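Local atomic coordinates of beta-N-acetylhexosaminidase (Thermotoga neapolitana, PDB entry 5BZA), a protein that probably catalyses the hydrolysis of terminal non-reducing N-acetyl-D-hexosamine residues in N-acetyl-beta-D-hexosaminides. Residues D47-L52 against F58-D63; K73-F78 against C96-R101; V348-S353 against A390-V395; D402-A407 against P433-F438. One frame throughout, in Å; residues are numbered along the deposited sequence.

Contact 1: D47-L52 against F58-D63; sequences DFMNFL and FIVSSD
The step from helix 42-54 into strand 59-62 of the glycoside hydrolase family 3 TIM-barrel domain closes where L52, near the end of the helix, settles on F58 and V60. One branch of the leucine serves each partner. CD2 stands over the middle of the F58 ring, 3.9 Å from its centroid and only 12° off the ring normal, a CH-pi contact. The other branch, CD1, reaches V60 CG2 at 4.1 Å. The rim of the same ring is approached from the backbone as well, for L52 O lies 3.2 Å from F58 CE1. F58 can reach back like this because its CG is anti to its own carbonyl carbon (chi1 -57°), which swings the ring toward the helix. One turn earlier, M49 adds a looser touch, its SD 4.4 Å from V60 CG1. Beyond the pair, I24 of helix 18-27 and V32 of strand 31-34 also pack on F58, while I34 lies against both M49 and V60. With an alanine in place of F58, L52 CD2 would probably lose the flat surface it rests on, leaving a gap between helix and strand. Apolar contact of this kind, with alternate residues at the start of the strand, F58 and V60, turned to meet the helix, is typical of the beta-alpha-beta crossover, here strand 31-34, helix 42-54 and strand 59-62, from which TIM barrels are built.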
# COMPACT_ATOMS: atom_id res chain seq x y z
N ASP B 47 -4.02 -14.82 2.13
CA ASP B 47 -4.32 -16.23 2.09
C ASP B 47 -4.92 -16.63 0.72
O ASP B 47 -4.60 -17.71 0.18
CB ASP B 47 -5.27 -16.63 3.22
CG ASP B 47 -5.38 -18.16 3.39
OD1 ASP B 47 -4.37 -18.88 3.14
OD2 ASP B 47 -6.46 -18.67 3.78
N PHE B 48 -5.78 -15.77 0.15
CA PHE B 48 -6.34 -15.99 -1.21
C PHE B 48 -5.20 -16.03 -2.26
O PHE B 48 -5.12 -16.97 -3.05
CB PHE B 48 -7.35 -14.87 -1.55
CG PHE B 48 -8.28 -15.16 -2.72
CD1 PHE B 48 -8.31 -16.39 -3.35
CD2 PHE B 48 -9.18 -14.17 -3.14
CE1 PHE B 48 -9.20 -16.65 -4.39
CE2 PHE B 48 -10.08 -14.41 -4.17
CZ PHE B 48 -10.09 -15.65 -4.80
N MET B 49 -4.30 -15.04 -2.26
CA MET B 49 -3.17 -15.07 -3.20
C MET B 49 -2.34 -16.38 -3.06
O MET B 49 -1.92 -16.97 -4.07
CB MET B 49 -2.25 -13.87 -2.99
CG MET B 49 -2.89 -12.58 -3.38
SD MET B 49 -3.51 -12.46 -5.10
CE MET B 49 -2.02 -12.67 -6.05
N ASN B 50 -2.14 -16.82 -1.82
CA ASN B 50 -1.43 -18.08 -1.59
C ASN B 50 -2.22 -19.29 -2.18
O ASN B 50 -1.66 -20.17 -2.84
CB ASN B 50 -1.19 -18.27 -0.07
CG ASN B 50 -0.23 -19.39 0.22
OD1 ASN B 50 0.81 -19.51 -0.42
ND2 ASN B 50 -0.54 -20.18 1.23
N PHE B 51 -3.52 -19.35 -1.91
CA PHE B 51 -4.37 -20.32 -2.56
C PHE B 51 -4.26 -20.27 -4.11
O PHE B 51 -4.16 -21.33 -4.77
CB PHE B 51 -5.82 -20.13 -2.11
CG PHE B 51 -6.78 -21.06 -2.78
CD1 PHE B 51 -6.94 -22.35 -2.31
CD2 PHE B 51 -7.49 -20.65 -3.90
CE1 PHE B 51 -7.81 -23.22 -2.95
CE2 PHE B 51 -8.37 -21.51 -4.55
CZ PHE B 51 -8.54 -22.79 -4.07
N LEU B 52 -4.27 -19.08 -4.69
CA LEU B 52 -4.26 -18.98 -6.16
C LEU B 52 -2.95 -19.51 -6.72
O LEU B 52 -2.96 -20.19 -7.75
CB LEU B 52 -4.50 -17.54 -6.62
CG LEU B 52 -5.90 -17.00 -6.31
CD1 LEU B 52 -6.02 -15.49 -6.60
CD2 LEU B 52 -6.92 -17.80 -7.08
N PHE B 58 -4.16 -18.24 -13.26
CA PHE B 58 -5.34 -17.41 -13.22
C PHE B 58 -4.96 -16.03 -13.74
O PHE B 58 -3.85 -15.58 -13.52
CB PHE B 58 -5.90 -17.25 -11.81
CG PHE B 58 -6.23 -18.53 -11.12
CD1 PHE B 58 -5.26 -19.18 -10.33
CD2 PHE B 58 -7.52 -19.05 -11.21
CE1 PHE B 58 -5.58 -20.35 -9.64
CE2 PHE B 58 -7.85 -20.21 -10.53
CZ PHE B 58 -6.88 -20.88 -9.74
N ILE B 59 -5.91 -15.37 -14.41
CA ILE B 59 -5.86 -13.94 -14.62
C ILE B 59 -6.44 -13.31 -13.35
O ILE B 59 -7.59 -13.61 -12.99
CB ILE B 59 -6.68 -13.49 -15.87
CG1 ILE B 59 -6.23 -14.29 -17.09
CG2 ILE B 59 -6.54 -11.98 -16.09
CD1 ILE B 59 -7.12 -14.15 -18.27
N VAL B 60 -5.65 -12.45 -12.69
CA VAL B 60 -6.03 -11.86 -11.40
C VAL B 60 -6.14 -10.36 -11.55
O VAL B 60 -5.15 -9.70 -11.94
CB VAL B 60 -4.99 -12.17 -10.25
CG1 VAL B 60 -5.42 -11.52 -8.91
CG2 VAL B 60 -4.79 -13.68 -10.08
N SER B 61 -7.31 -9.80 -11.23
CA SER B 61 -7.58 -8.43 -11.57
C SER B 61 -8.19 -7.67 -10.40
O SER B 61 -8.73 -8.26 -9.44
CB SER B 61 -8.53 -8.40 -12.80
OG SER B 61 -8.52 -7.11 -13.38
N SER B 62 -8.17 -6.34 -10.50
CA SER B 62 -8.87 -5.47 -9.57
C SER B 62 -9.55 -4.34 -10.33
O SER B 62 -9.24 -4.10 -11.52
CB SER B 62 -7.91 -4.86 -8.55
OG SER B 62 -7.17 -3.83 -9.20
N ASP B 63 -10.41 -3.60 -9.62
CA ASP B 63 -11.02 -2.39 -10.17
C ASP B 63 -10.27 -1.13 -9.73
O ASP B 63 -10.88 -0.07 -9.57
CB ASP B 63 -12.49 -2.23 -9.75
CG ASP B 63 -13.41 -3.20 -10.43
OD1 ASP B 63 -13.12 -3.59 -11.57
OD2 ASP B 63 -14.45 -3.54 -9.82

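Contact 2: K73-F78 against C96-R101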
# COMPACT_ATOMS: atom_id res chain seq x y z
N LYS B 73 -4.98 -0.53 -1.07
CA LYS B 73 -4.33 0.44 -0.20
C LYS B 73 -2.85 0.55 -0.54
O LYS B 73 -2.20 1.53 -0.17
CB LYS B 73 -4.49 0.07 1.26
CG LYS B 73 -3.62 -1.07 1.70
CD LYS B 73 -3.76 -1.19 3.18
CE LYS B 73 -2.85 -2.23 3.76
NZ LYS B 73 -3.17 -2.24 5.20
N TYR B 74 -2.32 -0.48 -1.22
CA TYR B 74 -0.92 -0.55 -1.64
C TYR B 74 -0.51 0.47 -2.68
O TYR B 74 0.65 0.91 -2.71
CB TYR B 74 -0.67 -1.95 -2.16
CG TYR B 74 -1.26 -2.99 -1.22
CD1 TYR B 74 -0.66 -3.25 0.04
CD2 TYR B 74 -2.43 -3.69 -1.57
CE1 TYR B 74 -1.21 -4.18 0.90
CE2 TYR B 74 -2.97 -4.65 -0.71
CZ TYR B 74 -2.36 -4.87 0.53
OH TYR B 74 -2.90 -5.80 1.38
N VAL B 75 -1.48 0.87 -3.53
CA VAL B 75 -1.24 1.90 -4.52
C VAL B 75 -1.56 3.26 -3.94
O VAL B 75 -2.65 3.47 -3.42
CB VAL B 75 -2.13 1.69 -5.80
CG1 VAL B 75 -1.83 2.79 -6.83
CG2 VAL B 75 -1.85 0.34 -6.39
N PRO B 76 -0.60 4.18 -3.99
CA PRO B 76 -0.95 5.52 -3.49
C PRO B 76 -2.10 6.13 -4.29
O PRO B 76 -2.20 5.95 -5.50
CB PRO B 76 0.32 6.36 -3.65
CG PRO B 76 1.35 5.46 -4.32
CD PRO B 76 0.81 4.04 -4.40
N SER B 77 -2.94 6.85 -3.57
CA SER B 77 -4.10 7.51 -4.13
C SER B 77 -3.79 8.59 -5.20
O SER B 77 -2.84 9.39 -5.11
CB SER B 77 -4.92 8.12 -2.99
OG SER B 77 -6.08 8.71 -3.52
N PHE B 78 -4.65 8.61 -6.22
CA PHE B 78 -4.46 9.47 -7.38
C PHE B 78 -5.68 10.40 -7.51
O PHE B 78 -6.79 9.99 -7.19
CB PHE B 78 -4.23 8.57 -8.61
CG PHE B 78 -3.86 9.29 -9.85
CD1 PHE B 78 -2.71 10.02 -9.93
CD2 PHE B 78 -4.65 9.16 -10.99
CE1 PHE B 78 -2.37 10.68 -11.10
CE2 PHE B 78 -4.32 9.82 -12.16
CZ PHE B 78 -3.17 10.56 -12.23
N CYS B 96 0.30 5.06 -14.17
CA CYS B 96 -0.17 3.70 -14.43
C CYS B 96 1.02 2.72 -14.39
O CYS B 96 0.88 1.54 -14.08
CB CYS B 96 -0.92 3.63 -15.77
SG CYS B 96 -2.52 4.48 -15.72
N GLU B 97 2.20 3.20 -14.72
CA GLU B 97 3.34 2.31 -14.56
C GLU B 97 3.64 2.01 -13.08
O GLU B 97 3.99 0.87 -12.73
CB GLU B 97 4.59 2.85 -15.20
CG GLU B 97 5.69 1.79 -15.20
CD GLU B 97 7.00 2.29 -15.74
OE1 GLU B 97 7.11 3.50 -16.07
OE2 GLU B 97 7.92 1.44 -15.86
N MET B 98 3.58 3.05 -12.26
CA MET B 98 3.77 2.95 -10.82
C MET B 98 2.76 1.95 -10.25
O MET B 98 3.12 0.98 -9.54
CB MET B 98 3.59 4.33 -10.19
CG MET B 98 3.83 4.42 -8.68
SD MET B 98 2.85 5.71 -7.85
CE MET B 98 1.27 4.89 -7.83
N ALA B 99 1.49 2.20 -10.59
CA ALA B 99 0.37 1.42 -10.09
C ALA B 99 0.50 -0.02 -10.55
O ALA B 99 0.33 -0.97 -9.77
CB ALA B 99 -0.95 2.03 -10.55
N GLY B 100 0.83 -0.19 -11.82
CA GLY B 100 0.97 -1.51 -12.36
C GLY B 100 2.14 -2.27 -11.71
O GLY B 100 2.08 -3.47 -11.50
N ARG B 101 3.21 -1.56 -11.45
CA ARG B 101 4.42 -2.19 -10.90
C ARG B 101 4.06 -2.74 -9.52
O ARG B 101 4.26 -3.94 -9.23
CB ARG B 101 5.58 -1.19 -10.84
CG ARG B 101 6.95 -1.86 -10.82
CD ARG B 101 8.11 -0.87 -11.09
NE ARG B 101 9.40 -1.56 -11.23
CZ ARG B 101 10.39 -1.55 -10.33
NH1 ARG B 101 10.29 -0.87 -9.18
NH2 ARG B 101 11.51 -2.23 -10.58
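V75 is the first residue of the loop 73-78 to meet the helical segment 96-101, and a single methyl does the work. Its CG1, placed opposite the backbone N by a chi1 of -179°, touches A99 CB and M98 CE, each at 3.9 Å, so it bridges two consecutive residues of the helix. Next comes P76, whose ring takes the end of the M98 side chain. M98 CE lies 3.6 Å from P76 CG and equally near P76 CD, with M98 SD only slightly farther, 3.8 Å from P76 CG. The methionine leaves the helix toward the loop and bends at its last torsion (chi3 76°), which turns the methyl onto V75 and the proline together. Farther along, S77 and F78 are tied to E70 by hydrogen bonds, and the F78 ring stacks with Y95. I102, one turn on from M98, extends the same apolar surface beneath V75 and P76. The second subunit lies close by: its R319 pairs with E97 in a salt bridge, and its E42 packs on P76. This is the beta-alpha part of a TIM-barrel unit: the long loop leaving the C-terminal end of strand 59-62 packs on helix 89-106, which follows it.

Contact 3: V348-S353 against A390-V395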
# COMPACT_ATOMS: atom_id res chain seq x y z
N VAL B 348 -14.42 -18.17 24.76
CA VAL B 348 -14.25 -16.93 25.47
C VAL B 348 -12.86 -16.44 25.08
O VAL B 348 -11.88 -17.21 25.19
CB VAL B 348 -14.38 -17.14 27.00
CG1 VAL B 348 -14.00 -15.88 27.72
CG2 VAL B 348 -15.81 -17.50 27.34
N LEU B 349 -12.75 -15.17 24.70
CA LEU B 349 -11.48 -14.67 24.18
C LEU B 349 -10.86 -13.70 25.16
O LEU B 349 -11.47 -12.67 25.51
CB LEU B 349 -11.67 -13.94 22.85
CG LEU B 349 -12.16 -14.67 21.59
CD1 LEU B 349 -12.25 -13.69 20.43
CD2 LEU B 349 -11.25 -15.86 21.24
N LEU B 350 -9.63 -14.00 25.54
CA LEU B 350 -8.91 -13.12 26.44
C LEU B 350 -7.86 -12.46 25.59
O LEU B 350 -6.96 -13.13 25.06
CB LEU B 350 -8.26 -13.90 27.60
CG LEU B 350 -9.22 -14.52 28.61
CD1 LEU B 350 -8.51 -15.28 29.75
CD2 LEU B 350 -10.09 -13.41 29.18
N VAL B 351 -7.99 -11.15 25.43
CA VAL B 351 -7.16 -10.46 24.47
C VAL B 351 -6.46 -9.30 25.13
O VAL B 351 -7.13 -8.52 25.80
CB VAL B 351 -8.00 -9.95 23.25
CG1 VAL B 351 -7.15 -9.09 22.33
CG2 VAL B 351 -8.65 -11.13 22.49
N PRO B 352 -5.12 -9.18 24.97
CA PRO B 352 -4.34 -8.04 25.50
C PRO B 352 -5.06 -6.73 25.22
O PRO B 352 -5.56 -6.54 24.12
CB PRO B 352 -3.02 -8.12 24.74
CG PRO B 352 -2.86 -9.59 24.48
CD PRO B 352 -4.26 -10.16 24.29
N SER B 353 -5.07 -5.85 26.22
CA SER B 353 -5.84 -4.60 26.20
C SER B 353 -5.46 -3.54 25.19
O SER B 353 -6.28 -2.65 24.94
CB SER B 353 -5.79 -3.95 27.58
OG SER B 353 -6.48 -2.72 27.57
N ALA B 390 -0.94 -7.11 34.34
CA ALA B 390 -1.68 -7.74 35.42
C ALA B 390 -2.04 -9.20 35.11
O ALA B 390 -2.07 -10.04 36.01
CB ALA B 390 -2.93 -6.94 35.74
N GLY B 391 -2.33 -9.50 33.84
CA GLY B 391 -2.84 -10.81 33.46
C GLY B 391 -4.36 -10.86 33.57
O GLY B 391 -4.99 -9.90 34.02
N PRO B 392 -4.96 -11.96 33.11
CA PRO B 392 -6.42 -12.15 33.07
C PRO B 392 -7.05 -12.29 34.46
O PRO B 392 -6.44 -12.90 35.34
CB PRO B 392 -6.60 -13.43 32.26
CG PRO B 392 -5.29 -14.15 32.34
CD PRO B 392 -4.23 -13.10 32.53
N ASP B 393 -8.22 -11.71 34.67
CA ASP B 393 -8.96 -12.05 35.88
C ASP B 393 -9.38 -13.50 35.69
O ASP B 393 -9.31 -14.02 34.57
CB ASP B 393 -10.18 -11.15 36.08
CG ASP B 393 -9.81 -9.69 36.33
OD1 ASP B 393 -8.62 -9.43 36.63
OD2 ASP B 393 -10.71 -8.81 36.30
N ASP B 394 -9.81 -14.18 36.75
CA ASP B 394 -10.19 -15.57 36.54
C ASP B 394 -11.47 -15.57 35.70
O ASP B 394 -12.26 -14.62 35.74
CB ASP B 394 -10.40 -16.36 37.84
CG ASP B 394 -10.43 -17.87 37.59
OD1 ASP B 394 -9.33 -18.46 37.39
OD2 ASP B 394 -11.53 -18.47 37.53
N VAL B 395 -11.65 -16.61 34.89
CA VAL B 395 -12.89 -16.73 34.15
C VAL B 395 -13.07 -18.18 33.72
O VAL B 395 -12.17 -19.00 33.88
CB VAL B 395 -12.92 -15.79 32.92
CG1 VAL B 395 -12.00 -16.30 31.82
CG2 VAL B 395 -14.37 -15.58 32.41
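A leucine on the strand next to the sheet's edge strand 380-386, packed beneath a covering loop, describes this apolar contact, in which L350 of strand 347-352 meets P392 and V395 of the connection between strands 380-386 and 399-404. Its closest touches all run through one methyl of the leucine. L350 CD1 lies 3.7 Å from P392 CB and 4.2 Å from V395 CG1, touching the two loop residues that turn inward. The leucine and proline side chains run at about a right angle to each other, whereas leucine and valine slide past one another in opposite directions. V395 offers CG1 from the crowded position between its backbone N and carbonyl carbon (chi1 74°). Two residues earlier on the strand, V348 points to the same side, and its CG1 comes to 4.6 Å from V395 CG1. The chain enters P392 through G391, whose positive phi of 88° would jam a side chain against the carbonyl O of A390. I384, I400 and L420 enclose L350 from other directions. The intervening residues of the strand, L349 and V351, face the other way and pack on helix 364-377. Strand 347-352 thus has helix 364-377 against one face and this loop against the other. The chain moves outward from strand 347-352 to strand 380-386, then crosses back over to strand 399-404, the reversal typical of open, predominantly parallel alpha/beta sheets.

Contact 4: D402-A407 against P433-F438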
# COMPACT_ATOMS: atom_id res chain seq x y z
N ASP B 402 -6.57 -17.95 25.62
CA ASP B 402 -5.78 -16.90 26.26
C ASP B 402 -4.69 -16.46 25.28
O ASP B 402 -3.80 -17.23 24.89
CB ASP B 402 -5.21 -17.39 27.61
CG ASP B 402 -4.27 -16.38 28.30
OD1 ASP B 402 -4.28 -15.17 27.95
OD2 ASP B 402 -3.57 -16.81 29.27
N PHE B 403 -4.78 -15.21 24.85
CA PHE B 403 -3.79 -14.68 23.93
C PHE B 403 -2.70 -14.02 24.74
O PHE B 403 -2.79 -12.86 25.17
CB PHE B 403 -4.43 -13.72 22.92
CG PHE B 403 -5.30 -14.43 21.92
CD1 PHE B 403 -4.73 -15.01 20.79
CD2 PHE B 403 -6.64 -14.61 22.15
CE1 PHE B 403 -5.51 -15.70 19.88
CE2 PHE B 403 -7.43 -15.31 21.24
CZ PHE B 403 -6.86 -15.85 20.11
N VAL B 404 -1.68 -14.82 24.98
CA VAL B 404 -0.68 -14.52 25.99
C VAL B 404 0.41 -13.56 25.49
O VAL B 404 1.07 -13.81 24.48
CB VAL B 404 -0.02 -15.78 26.46
CG1 VAL B 404 0.99 -15.46 27.56
CG2 VAL B 404 -1.09 -16.80 26.93
N VAL B 405 0.59 -12.48 26.25
CA VAL B 405 1.67 -11.51 26.07
C VAL B 405 2.37 -11.34 27.45
O VAL B 405 1.69 -11.32 28.49
CB VAL B 405 1.11 -10.18 25.54
CG1 VAL B 405 2.13 -9.07 25.63
CG2 VAL B 405 0.62 -10.37 24.09
N ASN B 406 3.72 -11.36 27.44
CA ASN B 406 4.63 -11.15 28.61
C ASN B 406 4.15 -11.85 29.90
O ASN B 406 3.94 -11.24 30.96
CB ASN B 406 4.94 -9.64 28.84
CG ASN B 406 3.90 -8.94 29.70
OD1 ASN B 406 2.71 -9.15 29.51
ND2 ASN B 406 4.34 -8.15 30.68
N ALA B 407 4.00 -13.17 29.81
CA ALA B 407 3.49 -13.95 30.93
C ALA B 407 4.55 -14.01 32.04
O ALA B 407 4.23 -14.30 33.20
CB ALA B 407 3.10 -15.35 30.47
N PRO B 433 8.20 -16.02 22.53
CA PRO B 433 7.91 -17.46 22.54
C PRO B 433 8.52 -18.18 23.76
O PRO B 433 8.19 -19.34 24.03
CB PRO B 433 8.51 -17.95 21.21
CG PRO B 433 9.63 -17.03 20.96
CD PRO B 433 9.14 -15.67 21.45
N PHE B 434 9.41 -17.49 24.48
CA PHE B 434 10.04 -18.05 25.67
C PHE B 434 9.00 -18.32 26.75
O PHE B 434 9.15 -19.27 27.56
CB PHE B 434 11.11 -17.10 26.20
CG PHE B 434 12.39 -17.12 25.39
CD1 PHE B 434 12.85 -18.31 24.84
CD2 PHE B 434 13.09 -15.95 25.15
CE1 PHE B 434 14.02 -18.34 24.11
CE2 PHE B 434 14.27 -15.96 24.40
CZ PHE B 434 14.74 -17.16 23.88
N ASP B 435 7.90 -17.55 26.73
CA ASP B 435 6.82 -17.80 27.68
C ASP B 435 6.32 -19.23 27.56
O ASP B 435 5.82 -19.78 28.53
CB ASP B 435 5.62 -16.85 27.46
CG ASP B 435 5.98 -15.37 27.56
OD1 ASP B 435 6.92 -15.01 28.31
OD2 ASP B 435 5.27 -14.55 26.92
N ALA B 436 6.54 -19.86 26.41
CA ALA B 436 6.03 -21.22 26.25
C ALA B 436 6.54 -22.18 27.32
O ALA B 436 5.78 -23.05 27.77
CB ALA B 436 6.37 -21.76 24.86
N LYS B 437 7.79 -21.99 27.78
CA LYS B 437 8.34 -22.86 28.83
C LYS B 437 7.45 -22.89 30.08
O LYS B 437 7.40 -23.90 30.78
CB LYS B 437 9.79 -22.49 29.18
CG LYS B 437 10.00 -21.27 30.06
CD LYS B 437 11.50 -20.98 30.23
CE LYS B 437 12.30 -21.32 28.96
NZ LYS B 437 13.69 -20.77 28.94
N PHE B 438 6.80 -21.77 30.38
CA PHE B 438 6.02 -21.60 31.60
C PHE B 438 4.59 -22.16 31.55
O PHE B 438 3.78 -21.85 32.42
CB PHE B 438 5.98 -20.11 31.98
CG PHE B 438 7.35 -19.51 32.17
CD1 PHE B 438 8.03 -19.68 33.38
CD2 PHE B 438 7.96 -18.77 31.16
CE1 PHE B 438 9.30 -19.14 33.57
CE2 PHE B 438 9.24 -18.23 31.34
CZ PHE B 438 9.90 -18.41 32.54
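D435 supplies the close part of this contact, its carboxylate pushed up to the backbone of N406 and A407 where the chain turns after strand 399-404. D435 CG stands anti to its own carbonyl carbon (chi1 -59°), which sends the carboxylate to this turn. A407 N donates to D435 OD2 in a nearly straight but long bond, 3.4 Å with an angle of 169° at the hydrogen, and therefore a weak one. N406 N lies a little farther from the same D435 OD2, at 3.6 Å. A left-handed backbone at N406 turns the chain here. Alongside the polar approach, A407 CB rests 4.1 Å from D435 CG, and V404 CG1 comes within 4.4 Å of D435 OD2 from the strand. The stronger bond of the carboxylate goes to S408, whose OG pairs with D435 OD1, so the two oxygens hold neighbouring parts of one turn. The first segment is the end of strand 399-404 and the turn after it, the second follows the neighbouring parallel strand 425-429, and they meet at the C-terminal ends of these strands, where the loops of a parallel alpha/beta domain gather. Shortening D435 to an alanine would remove the carboxylate, and A407 N and S408 OG would probably be left without their acceptor, the turn less firmly tied to the 3-10 segment 433-437. Away from D435 the contact thins out quickly. The nearest approach of F438 is its CB, 5.8 Å from A407 CB; its side chain packs on S408 and L414. P433 and F434 lean on L82 and S120 of the second subunit, while K437 runs out into solvent, its CG lying over one face of the F438 ring, near the rim.

From the N terminus the four contacts come in series, and none nests in or crosses another. Contact 1 closes a short turn between a barrel helix and the next strand. Contact 2 follows directly, bringing together the ends of an excursion that includes helix 81-85; its centre is about 17 Å from that of contact 1, without touching it. Much farther along, in the C-terminal domain, contact 3 spans helix 364-377 and strand 380-386, and contact 4 spans helix 411-418 and strand 425-429. These two adjoin through neighbouring strands, with a probable hydrogen bond of 3.0 Å between L350 O and F403 N. Contacts 2 and 4 both also reach the second subunit.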